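PDB 5MZ5: ALDH21) from Physcomitrella patens subsp. patens, which oxidises succinic semialdehyde in an NADP+-dependent reaction, as a moss member of the aldehyde dehydrogenase family. Local coordinates for residues L359-E372 and G388-V400. Sequence-based numbering, arbitrary orientation.
Sequences LGPMISESAAKGIE and GGNRKGAFIEPTV
Pro361 lies over one face of the Phe395 ring, its CB 3.7 Å from the ring centroid and 10° off the normal, a CH-pi contact; at the ring's edge comes Leu359 O. The second flat group, the Arg391 guanidinium, carries Lys369 CG over one face, while Glu372 OE1 meets its edge in plane. That salt-bridge hydrogen bond is nearly straight, Arg391 NH1 to Glu372 OE1 3.0 Å, and uses the syn side of a carboxylate turned 65° from the guanidinium. Arg391 NH2 reaches Glu365 OE1 at 3.4 Å, a salt bridge whose hydrogen bond is weak and bent. Arg391 NE donates to Gly393 O, 2.9 Å away in the type II' turn 392-395, and so helps fix the rotation of the group.

Between these two ends, Met362 N donates to Ala394 O (2.8 Å), and Ala368 CB abuts the same carbonyl oxygen. Ile396, with CG1 anti to its carbonyl carbon (chi1 -73°), sends CG1 and CD1 onto the helix beginning at Glu365, while its CG2 meets Ile371 CG2 at 3.9 Å. Leu359 CD2 packs on Pro398 CD. Water bridges Gly360 O to Ile396 N, and a second links Glu372 OE2 to Arg391 N.

Helix 365-380 and the hairpin of strands 391-392 and 395-402 are thus joined by an apolar centre with a charged border, where a long Lys369 NZ to Glu365 OE1 ion pair completes the salt-bridge network and Glu365 and Glu372 probably offset both positive charges.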
loop_
_atom_site.group_PDB
_atom_site.type_symbol
_atom_site.label_atom_id
_atom_site.label_comp_id
_atom_site.label_asym_id
_atom_site.label_seq_id
_atom_site.Cartn_x
_atom_site.Cartn_y
_atom_site.Cartn_z
ATOM N N LEU A 359 24.483 27.181 23.012
ATOM C CA LEU A 359 24.238 26.337 24.169
ATOM C C LEU A 359 23.642 27.124 25.335
ATOM O O LEU A 359 24.286 28.014 25.878
ATOM C CB LEU A 359 25.566 25.616 24.557
ATOM C CG LEU A 359 25.604 24.777 25.854
ATOM C CD1 LEU A 359 24.644 23.605 25.804
ATOM C CD2 LEU A 359 26.984 24.232 26.106
ATOM N N GLY A 360 22.414 26.774 25.700
ATOM C CA GLY A 360 21.723 27.367 26.837
ATOM C C GLY A 360 21.989 26.595 28.128
ATOM O O GLY A 360 22.829 25.681 28.155
ATOM N N PRO A 361 21.294 26.917 29.241
ATOM C CA PRO A 361 21.552 26.160 30.482
ATOM C C PRO A 361 20.850 24.804 30.479
ATOM O O PRO A 361 20.011 24.545 29.613
ATOM C CB PRO A 361 20.994 27.071 31.566
ATOM C CG PRO A 361 19.884 27.834 30.881
ATOM C CD PRO A 361 20.266 27.964 29.438
ATOM N N MET A 362 21.169 23.945 31.455
ATOM C CA MET A 362 20.465 22.675 31.600
ATOM C C MET A 362 19.108 23.004 32.267
ATOM O O MET A 362 18.930 24.127 32.765
ATOM C CB MET A 362 21.301 21.634 32.388
ATOM C CG MET A 362 22.603 21.214 31.683
ATOM S SD MET A 362 22.407 20.263 30.132
ATOM C CE MET A 362 22.555 21.599 28.877
ATOM N N ILE A 363 18.137 22.062 32.221
ATOM C CA ILE A 363 16.782 22.276 32.747
ATOM C C ILE A 363 16.780 22.717 34.227
ATOM O O ILE A 363 15.893 23.469 34.637
ATOM C CB ILE A 363 15.854 21.062 32.470
ATOM C CG1 ILE A 363 14.345 21.443 32.569
ATOM C CG2 ILE A 363 16.208 19.837 33.347
ATOM C CD1 ILE A 363 13.810 22.443 31.506
ATOM N N SER A 364 17.792 22.290 34.995
ATOM C CA SER A 364 17.963 22.633 36.406
ATOM C C SER A 364 19.431 22.523 36.803
ATOM O O SER A 364 20.217 21.876 36.100
ATOM C CB SER A 364 17.108 21.719 37.291
ATOM O OG SER A 364 17.580 20.380 37.282
ATOM N N GLU A 365 19.788 23.137 37.948
ATOM C CA GLU A 365 21.133 23.086 38.512
ATOM C C GLU A 365 21.467 21.640 38.942
ATOM O O GLU A 365 22.608 21.207 38.784
ATOM C CB GLU A 365 21.262 24.078 39.677
ATOM C CG GLU A 365 22.698 24.321 40.121
ATOM C CD GLU A 365 22.927 25.460 41.098
ATOM O OE1 GLU A 365 23.648 25.236 42.095
ATOM O OE2 GLU A 365 22.429 26.582 40.850
ATOM N N SER A 366 20.449 20.907 39.445
ATOM C CA SER A 366 20.530 19.503 39.855
ATOM C C SER A 366 20.871 18.606 38.636
ATOM O O SER A 366 21.708 17.700 38.749
ATOM C CB SER A 366 19.223 19.078 40.525
ATOM O OG SER A 366 18.981 17.682 40.457
ATOM N N ALA A 367 20.253 18.893 37.470
ATOM C CA ALA A 367 20.524 18.176 36.217
ATOM C C ALA A 367 22.002 18.406 35.838
ATOM O O ALA A 367 22.720 17.440 35.570
ATOM C CB ALA A 367 19.588 18.661 35.102
ATOM N N ALA A 368 22.465 19.681 35.899
ATOM C CA ALA A 368 23.851 20.091 35.619
ATOM C C ALA A 368 24.860 19.416 36.576
ATOM O O ALA A 368 25.882 18.918 36.104
ATOM C CB ALA A 368 23.982 21.604 35.702
ATOM N N LYS A 369 24.548 19.366 37.904
ATOM C CA LYS A 369 25.383 18.723 38.930
ATOM C C LYS A 369 25.561 17.230 38.639
ATOM O O LYS A 369 26.669 16.721 38.789
ATOM C CB LYS A 369 24.806 18.928 40.347
ATOM C CG LYS A 369 25.009 20.319 40.924
ATOM C CD LYS A 369 24.335 20.424 42.285
ATOM C CE LYS A 369 24.382 21.820 42.859
ATOM N NZ LYS A 369 23.840 21.872 44.246
ATOM N N GLY A 370 24.477 16.571 38.201
ATOM C CA GLY A 370 24.457 15.160 37.822
ATOM C C GLY A 370 25.391 14.869 36.662
ATOM O O GLY A 370 26.156 13.903 36.711
ATOM N N ILE A 371 25.353 15.727 35.618
ATOM C CA ILE A 371 26.215 15.629 34.423
ATOM C C ILE A 371 27.694 15.826 34.834
ATOM O O ILE A 371 28.547 15.021 34.468
ATOM C CB ILE A 371 25.752 16.612 33.310
ATOM C CG1 ILE A 371 24.372 16.208 32.758
ATOM C CG2 ILE A 371 26.793 16.696 32.186
ATOM C CD1 ILE A 371 23.501 17.383 32.232
ATOM N N GLU A 372 27.970 16.876 35.632
ATOM C CA GLU A 372 29.288 17.194 36.182
ATOM C C GLU A 372 29.870 15.986 36.971
ATOM O O GLU A 372 31.059 15.680 36.825
ATOM C CB GLU A 372 29.186 18.436 37.094
ATOM C CG GLU A 372 30.528 18.987 37.556
ATOM C CD GLU A 372 30.484 19.957 38.721
ATOM O OE1 GLU A 372 29.421 20.082 39.373
ATOM O OE2 GLU A 372 31.527 20.590 38.991
ATOM N N GLY A 388 36.120 21.207 28.105
ATOM C CA GLY A 388 34.955 21.414 28.961
ATOM C C GLY A 388 34.975 20.668 30.276
ATOM O O GLY A 388 36.031 20.520 30.896
ATOM N N GLY A 389 33.798 20.216 30.701
ATOM C CA GLY A 389 33.632 19.477 31.953
ATOM C C GLY A 389 33.358 20.315 33.193
ATOM O O GLY A 389 33.188 19.756 34.282
ATOM N N ASN A 390 33.323 21.656 33.055
ATOM C CA ASN A 390 33.061 22.548 34.186
ATOM C C ASN A 390 31.603 22.998 34.255
ATOM O O ASN A 390 30.944 23.167 33.217
ATOM C CB ASN A 390 33.999 23.756 34.200
ATOM C CG ASN A 390 35.475 23.409 34.280
ATOM O OD1 ASN A 390 36.275 23.827 33.449
ATOM N ND2 ASN A 390 35.882 22.664 35.287
ATOM N N ARG A 391 31.105 23.166 35.490
ATOM C CA ARG A 391 29.742 23.604 35.769
ATOM C C ARG A 391 29.761 25.035 36.315
ATOM O O ARG A 391 30.629 25.396 37.111
ATOM C CB ARG A 391 29.050 22.641 36.750
ATOM C CG ARG A 391 27.545 22.838 36.892
ATOM C CD ARG A 391 27.044 22.172 38.153
ATOM N NE ARG A 391 26.648 23.159 39.158
ATOM C CZ ARG A 391 27.122 23.210 40.395
ATOM N NH1 ARG A 391 28.011 22.320 40.810
ATOM N NH2 ARG A 391 26.700 24.142 41.233
ATOM N N LYS A 392 28.793 25.839 35.874
ATOM C CA LYS A 392 28.582 27.225 36.279
ATOM C C LYS A 392 27.053 27.315 36.454
ATOM O O LYS A 392 26.335 27.538 35.471
ATOM C CB LYS A 392 29.098 28.152 35.163
ATOM C CG LYS A 392 29.428 29.588 35.577
ATOM C CD LYS A 392 29.545 30.523 34.343
ATOM C CE LYS A 392 28.194 30.899 33.736
ATOM N NZ LYS A 392 28.303 31.371 32.327
ATOM N N GLY A 393 26.577 27.039 37.678
ATOM C CA GLY A 393 25.154 26.996 38.004
ATOM C C GLY A 393 24.467 25.857 37.268
ATOM O O GLY A 393 24.806 24.695 37.485
ATOM N N ALA A 394 23.526 26.183 36.362
ATOM C CA ALA A 394 22.810 25.191 35.553
ATOM C C ALA A 394 23.525 24.939 34.206
ATOM O O ALA A 394 23.134 24.041 33.456
ATOM C CB ALA A 394 21.365 25.626 35.329
ATOM N N PHE A 395 24.592 25.708 33.922
ATOM C CA PHE A 395 25.389 25.582 32.707
ATOM C C PHE A 395 26.490 24.525 32.834
ATOM O O PHE A 395 27.198 24.473 33.840
ATOM C CB PHE A 395 26.029 26.931 32.331
ATOM C CG PHE A 395 25.078 27.934 31.724
ATOM C CD1 PHE A 395 24.837 27.947 30.354
ATOM C CD2 PHE A 395 24.446 28.888 32.515
ATOM C CE1 PHE A 395 23.976 28.896 29.788
ATOM C CE2 PHE A 395 23.580 29.836 31.943
ATOM C CZ PHE A 395 23.346 29.826 30.585
ATOM N N ILE A 396 26.619 23.688 31.797
ATOM C CA ILE A 396 27.658 22.672 31.643
ATOM C C ILE A 396 28.359 23.032 30.354
ATOM O O ILE A 396 27.707 23.168 29.311
ATOM C CB ILE A 396 27.104 21.200 31.616
ATOM C CG1 ILE A 396 26.638 20.733 33.010
ATOM C CG2 ILE A 396 28.134 20.200 31.047
ATOM C CD1 ILE A 396 27.832 20.395 34.062
ATOM N N GLU A 397 29.681 23.181 30.417
ATOM C CA GLU A 397 30.503 23.468 29.240
ATOM C C GLU A 397 30.388 22.312 28.228
ATOM O O GLU A 397 30.273 21.153 28.654
ATOM C CB GLU A 397 31.970 23.620 29.644
ATOM C CG GLU A 397 32.286 24.954 30.274
ATOM C CD GLU A 397 33.714 25.100 30.762
ATOM O OE1 GLU A 397 34.146 26.259 30.958
ATOM O OE2 GLU A 397 34.400 24.070 30.960
ATOM N N PRO A 398 30.398 22.586 26.899
ATOM C CA PRO A 398 30.385 21.458 25.934
ATOM C C PRO A 398 31.662 20.632 26.173
ATOM O O PRO A 398 32.768 21.176 26.245
ATOM C CB PRO A 398 30.323 22.141 24.563
ATOM C CG PRO A 398 30.772 23.526 24.793
ATOM C CD PRO A 398 30.558 23.894 26.227
ATOM N N THR A 399 31.470 19.346 26.467
ATOM C CA THR A 399 32.522 18.431 26.889
ATOM C C THR A 399 32.770 17.308 25.901
ATOM O O THR A 399 31.829 16.784 25.317
ATOM C CB THR A 399 32.133 17.863 28.275
ATOM O OG1 THR A 399 31.792 18.929 29.160
ATOM C CG2 THR A 399 33.215 16.999 28.900
ATOM N N VAL A 400 34.048 16.915 25.764
ATOM C CA VAL A 400 34.527 15.775 24.970
ATOM C C VAL A 400 35.495 14.969 25.842
ATOM O O VAL A 400 36.456 15.515 26.362
ATOM C CB VAL A 400 35.152 16.128 23.587
ATOM C CG1 VAL A 400 35.451 14.857 22.783
ATOM C CG2 VAL A 400 34.240 17.057 22.787
HETATM O O HOH W 1 24.925 24.033 29.449
HETATM O O HOH W 2 32.887 22.256 37.467
#